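Side-chain contacts in secretin XcpQ (Pseudomonas aeruginosa, PDB 4E9J), which forms the outer-membrane channel of the type II secretion system, which exports proteins such as elastase, and is represented here by its periplasmic N0, N1 and N2 regions: residues A[62-66]-A[67-71]; A[70-73]-A[74-78]; A[143-146]-A[147-150]. All blocks are in the same frame, centred on the assembly; numbering follows the deposited sequence.

Contact 1: residues A[62-66]-A[67-71]; sequences AQLSL and SEVYQ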
# COMPACT_ATOMS: atom_id res chain seq x y z
N ALA A 62 -17.21 16.18 6.89
CA ALA A 62 -16.84 15.73 8.22
C ALA A 62 -15.97 16.79 8.89
O ALA A 62 -15.12 17.41 8.24
CB ALA A 62 -16.04 14.44 8.13
N GLN A 63 -16.11 16.93 10.20
CA GLN A 63 -15.31 17.92 10.90
C GLN A 63 -13.95 17.32 11.20
O GLN A 63 -13.86 16.17 11.59
CB GLN A 63 -16.02 18.50 12.13
CG GLN A 63 -16.14 17.59 13.34
CD GLN A 63 -16.72 18.36 14.51
OE1 GLN A 63 -17.62 19.18 14.34
NE2 GLN A 63 -16.26 18.07 15.74
N LEU A 64 -12.90 18.09 10.94
CA LEU A 64 -11.53 17.64 11.13
C LEU A 64 -10.83 18.43 12.20
O LEU A 64 -10.96 19.64 12.25
CB LEU A 64 -10.77 17.84 9.81
CG LEU A 64 -11.35 17.14 8.58
CD1 LEU A 64 -10.53 17.47 7.37
CD2 LEU A 64 -11.42 15.64 8.76
N SER A 65 -10.03 17.76 13.02
CA SER A 65 -9.18 18.38 14.02
C SER A 65 -7.98 18.99 13.30
O SER A 65 -7.75 18.70 12.13
CB SER A 65 -8.67 17.32 14.98
OG SER A 65 -7.88 16.41 14.23
N LEU A 66 -7.16 19.73 14.03
CA LEU A 66 -5.97 20.39 13.48
C LEU A 66 -5.03 19.37 12.82
O LEU A 66 -4.57 19.59 11.69
CB LEU A 66 -5.24 21.14 14.62
CG LEU A 66 -3.99 21.93 14.26
CD1 LEU A 66 -4.29 22.95 13.19
CD2 LEU A 66 -3.42 22.61 15.49
N SER A 67 -4.77 18.25 13.52
CA SER A 67 -3.90 17.18 13.03
C SER A 67 -4.49 16.51 11.79
O SER A 67 -3.75 16.16 10.88
CB SER A 67 -3.63 16.16 14.13
OG SER A 67 -4.80 15.45 14.49
N GLU A 68 -5.82 16.35 11.74
CA GLU A 68 -6.48 15.76 10.57
C GLU A 68 -6.48 16.72 9.37
O GLU A 68 -6.38 16.24 8.24
CB GLU A 68 -7.87 15.21 10.89
CG GLU A 68 -7.87 14.13 11.97
CD GLU A 68 -9.17 13.93 12.73
OE1 GLU A 68 -10.06 14.80 12.65
OE2 GLU A 68 -9.28 12.90 13.43
N VAL A 69 -6.52 18.04 9.60
CA VAL A 69 -6.41 19.03 8.51
C VAL A 69 -5.01 18.92 7.89
O VAL A 69 -4.86 19.01 6.67
CB VAL A 69 -6.71 20.48 9.02
CG1 VAL A 69 -6.28 21.54 7.99
CG2 VAL A 69 -8.19 20.64 9.38
N TYR A 70 -3.98 18.71 8.73
CA TYR A 70 -2.62 18.54 8.26
C TYR A 70 -2.48 17.25 7.43
O TYR A 70 -1.83 17.27 6.39
CB TYR A 70 -1.62 18.57 9.42
CG TYR A 70 -0.21 18.77 8.93
CD1 TYR A 70 0.24 20.03 8.51
CD2 TYR A 70 0.66 17.70 8.79
CE1 TYR A 70 1.54 20.21 8.02
CE2 TYR A 70 1.96 17.88 8.31
CZ TYR A 70 2.39 19.14 7.91
OH TYR A 70 3.66 19.35 7.41
N GLN A 71 -3.15 16.15 7.84
CA GLN A 71 -3.14 14.90 7.05
C GLN A 71 -3.80 15.15 5.68
O GLN A 71 -3.29 14.70 4.65
CB GLN A 71 -3.90 13.76 7.77
CG GLN A 71 -3.20 13.19 9.00
CD GLN A 71 -4.10 12.16 9.65
OE1 GLN A 71 -4.44 11.13 9.05
NE2 GLN A 71 -4.56 12.43 10.87

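Contact 2: residues A[70-73]-A[74-78]; sequences YQLF and LSVMS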
# COMPACT_ATOMS: atom_id res chain seq x y z
N TYR A 70 -3.98 18.71 8.73
CA TYR A 70 -2.62 18.54 8.26
C TYR A 70 -2.48 17.25 7.43
O TYR A 70 -1.83 17.27 6.39
CB TYR A 70 -1.62 18.57 9.42
CG TYR A 70 -0.21 18.77 8.93
CD1 TYR A 70 0.24 20.03 8.51
CD2 TYR A 70 0.66 17.70 8.79
CE1 TYR A 70 1.54 20.21 8.02
CE2 TYR A 70 1.96 17.88 8.31
CZ TYR A 70 2.39 19.14 7.91
OH TYR A 70 3.66 19.35 7.41
N GLN A 71 -3.15 16.15 7.84
CA GLN A 71 -3.14 14.90 7.05
C GLN A 71 -3.80 15.15 5.68
O GLN A 71 -3.29 14.70 4.65
CB GLN A 71 -3.90 13.76 7.77
CG GLN A 71 -3.20 13.19 9.00
CD GLN A 71 -4.10 12.16 9.65
OE1 GLN A 71 -4.44 11.13 9.05
NE2 GLN A 71 -4.56 12.43 10.87
N LEU A 72 -4.92 15.89 5.65
CA LEU A 72 -5.61 16.23 4.40
C LEU A 72 -4.67 17.07 3.49
O LEU A 72 -4.58 16.80 2.30
CB LEU A 72 -6.92 16.95 4.69
CG LEU A 72 -7.66 17.56 3.51
CD1 LEU A 72 -8.06 16.47 2.52
CD2 LEU A 72 -8.89 18.33 3.98
N PHE A 73 -3.95 18.03 4.07
CA PHE A 73 -2.95 18.84 3.35
C PHE A 73 -1.91 17.95 2.67
O PHE A 73 -1.63 18.12 1.50
CB PHE A 73 -2.26 19.82 4.31
CG PHE A 73 -0.95 20.40 3.85
CD1 PHE A 73 -0.91 21.32 2.80
CD2 PHE A 73 0.23 20.12 4.52
CE1 PHE A 73 0.29 21.93 2.43
CE2 PHE A 73 1.43 20.71 4.13
CZ PHE A 73 1.46 21.60 3.07
N LEU A 74 -1.36 16.95 3.41
CA LEU A 74 -0.35 16.04 2.85
C LEU A 74 -0.90 15.20 1.70
O LEU A 74 -0.21 14.98 0.72
CB LEU A 74 0.23 15.14 3.94
CG LEU A 74 1.00 15.82 5.06
CD1 LEU A 74 1.53 14.79 6.05
CD2 LEU A 74 2.11 16.68 4.53
N SER A 75 -2.17 14.77 1.82
CA SER A 75 -2.86 14.00 0.79
C SER A 75 -3.05 14.84 -0.45
O SER A 75 -2.88 14.33 -1.55
CB SER A 75 -4.21 13.49 1.29
OG SER A 75 -4.07 12.24 1.93
N VAL A 76 -3.40 16.13 -0.29
CA VAL A 76 -3.57 17.03 -1.44
C VAL A 76 -2.22 17.26 -2.13
O VAL A 76 -2.13 17.20 -3.34
CB VAL A 76 -4.30 18.34 -1.04
CG1 VAL A 76 -4.22 19.40 -2.14
CG2 VAL A 76 -5.76 18.05 -0.70
N MET A 77 -1.17 17.49 -1.36
CA MET A 77 0.17 17.71 -1.93
C MET A 77 0.60 16.47 -2.71
O MET A 77 0.95 16.57 -3.89
CB MET A 77 1.19 17.99 -0.81
CG MET A 77 1.15 19.40 -0.17
SD MET A 77 1.03 20.84 -1.27
CE MET A 77 -0.66 21.12 -1.21
N SER A 78 0.54 15.29 -2.07
CA SER A 78 0.86 14.02 -2.71
C SER A 78 -0.00 13.75 -3.94
O SER A 78 0.55 13.31 -4.95
CB SER A 78 0.73 12.86 -1.72
OG SER A 78 0.92 11.61 -2.35
O HOH W 1 -2.61 12.07 4.17

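Contact 3: residues A[143-146]-A[147-150]; sequences AAVP and SANA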
# COMPACT_ATOMS: atom_id res chain seq x y z
N ALA A 143 -5.95 7.40 1.10
CA ALA A 143 -5.29 7.39 2.42
C ALA A 143 -6.34 7.25 3.52
O ALA A 143 -7.46 7.71 3.35
CB ALA A 143 -4.50 8.68 2.63
N ALA A 144 -5.95 6.63 4.64
CA ALA A 144 -6.80 6.49 5.82
C ALA A 144 -6.55 7.63 6.81
O ALA A 144 -5.42 8.11 6.93
CB ALA A 144 -6.52 5.16 6.51
N VAL A 145 -7.61 8.04 7.52
CA VAL A 145 -7.55 9.02 8.62
C VAL A 145 -8.21 8.27 9.79
O VAL A 145 -9.41 8.44 10.05
CB VAL A 145 -8.26 10.36 8.30
CG1 VAL A 145 -8.09 11.36 9.44
CG2 VAL A 145 -7.74 10.96 7.00
N PRO A 146 -7.48 7.34 10.43
CA PRO A 146 -8.10 6.51 11.49
C PRO A 146 -8.72 7.24 12.68
O PRO A 146 -9.71 6.75 13.19
CB PRO A 146 -6.98 5.56 11.93
CG PRO A 146 -5.86 5.77 11.03
CD PRO A 146 -6.07 6.97 10.20
N SER A 147 -8.21 8.43 13.07
CA SER A 147 -8.76 9.20 14.19
C SER A 147 -10.16 9.75 13.92
O SER A 147 -10.92 9.95 14.87
CB SER A 147 -7.80 10.31 14.61
OG SER A 147 -7.36 11.13 13.54
N ALA A 148 -10.51 9.99 12.64
CA ALA A 148 -11.84 10.46 12.24
C ALA A 148 -12.66 9.32 11.59
O ALA A 148 -13.80 9.55 11.20
CB ALA A 148 -11.71 11.61 11.26
N ASN A 149 -12.08 8.10 11.49
CA ASN A 149 -12.63 6.94 10.80
C ASN A 149 -13.10 7.34 9.39
O ASN A 149 -14.23 7.06 8.95
CB ASN A 149 -13.72 6.21 11.60
CG ASN A 149 -13.83 4.77 11.18
OD1 ASN A 149 -12.85 4.04 11.24
ND2 ASN A 149 -15.00 4.31 10.77
N ALA A 150 -12.19 8.03 8.69
CA ALA A 150 -12.44 8.56 7.37
C ALA A 150 -11.38 8.12 6.39
O ALA A 150 -10.27 7.74 6.77
CB ALA A 150 -12.51 10.09 7.44

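Contact 1: residues A[62-66]-A[67-71]
Glu68 reaches back from the first turn of helix 66-79 to Ser65, the residue just before the helix, and the two exchange bonds. The carboxylate end comes back to the Ser65 backbone: Glu68 OE1 accepts from Ser65 N at 3.0 Å, in a bond that is nearly straight at the hydrogen (175°), though the N-H comes in from above the carboxylate plane, 36° out of it. In return Glu68 N donates to Ser65 OG at 3.2 Å. The serine hydroxyl can receive it because OG stands between its own backbone N and carbonyl carbon (chi1 62°), turned to the start of the helix. Serine suits this place, since its short side chain offers an acceptor to an N-H at the helix start, where no preceding helical turn supplies one. Glutamate is long enough, extended beyond CG, to return to the backbone of the cap residue.

Val69 N bonds to Ser65 O at 2.9 Å, the first main-chain bond of the helix. Behind these polar ends the packing is aliphatic. Leu64 CB meets Val69 CG2 at 3.8 Å, and the Leu64 and Glu68 side chains cross obliquely. A branched apolar residue suits this buried place, where Val69 also touches Trp22 and Ile38. The other carboxylate oxygen, Glu68 OE2, has a partner in Ser147. The reciprocal pair Ser65-Glu68 is a capping box, which here starts helix 66-79 of the N0 domain where the chain leaves a short strand.

Contact 2: residues A[70-73]-A[74-78]
Met77 lies across the ring of Phe73, one turn further along helix 66-79. This is first a CH-pi contact: Met77 CG stands over one face, 4.1 Å from the centroid of the Phe73 ring and 25° off its normal. The thioether adds a Met-aromatic contact, with Met77 SD 4.8 Å from the same centroid but placed obliquely. Because the methionine chain bends at both chi2 and chi3, its methyl also comes back to the ring, Met77 CE lying 3.8 Å from Phe73 CE1. Such a flexible, polarisable side chain can follow a flat surface closely.

Aliphatic contacts make up a second group. Leu74 sends its branches to two aromatic neighbours: CD1 is 3.9 Å from Tyr70 CE2, and CD2 is 3.9 Å from Phe73 CD2. Its CG lies anti to the carbonyl carbon, beside the backbone N (chi1 -64°), which sends the fork back along the helix toward both rings. A looser pair, Leu72 CD1 with Val76 CG2 at 4.3 Å, lies on the side that meets Thr115 of the N1 region, whereas Phe73 and Met77 face helix 31-42 and Ile93.

The polar group is small. Besides the regular helical backbone bonds, a water donates to Gln71 O at 2.8 Å and bonds to Ser75 OG at 2.7 Å; that hydroxyl also bonds to His141 NE2. The chemistry thus implies a helix held in the fold by apolar and aromatic faces, with a small polar spot, Ser75 and one water, where it meets strand 141-145.

Contact 3: residues A[143-146]-A[147-150]
Val145 and Ala150 form an antiparallel hydrogen-bonded pair that closes a tight beta hairpin of the N1 region, and a G1 beta bulge is built into its turn, with Asn149 and Ala150 both facing Val145. The pair is satisfied in both directions. Val145 N donates to Ala150 O at 2.8 Å, and Ala150 N returns a nearly straight bond (177°) to Val145 O at 3.1 Å. Val145 O takes a second donor, Ala148 N at 3.2 Å, which makes the chain from 145 to 148 a type I beta turn. A weak bond from Asn149 N to Pro146 O follows at 3.2 Å.

Residue types fit these demands. Pro146 has no N-H to satisfy, and its ring holds phi near the value that the start of the turn needs. Asn149 takes a left-handed backbone conformation, with phi 49°, which asparagine accepts more readily than most residues. Both ends of its amide are bonded outside the hairpin: ND2 bonds to Val120 O and Ser123 O, and OD1 accepts from Val125 N. Ser147 OG, by contrast, bonds to Glu68 OE2 on helix 66-79 of the N0 region.

The apolar side chains meet beside these bonds. Val145 CG1 touches Ala148 CB at 4.1 Å, and Val145 CB lies 4.3 Å from Ala150 CB; alanine's single methyl lets the branched Val145 pack close. The double grip on Val145 O is two-sided, since Ala148 N and Ala150 N approach it from opposite faces of the carbonyl plane.

In the fold
Contacts 1 and 2 share helix 66-79 of the N0 region: contact 1 is its partly buried, polar start, and contact 2 its more deeply buried middle and later turns, where apolar and aromatic groups dominate. The two meet where Leu64 packs on Leu72. Contact 3 belongs to N1 and is a partly buried turn whose bonds come mainly from the backbone. Yet it lies against the same helix, because Val145 packs on Glu68 and Gln71. These side chains add to the join between N0 and N1, whose strands 55-61 and 114-119 also pair: Glu68 bonds Ser147 near the helix start, and further along Ser75 bonds His141 beside apolar contacts of Leu72 and Val76 with strand 114-119.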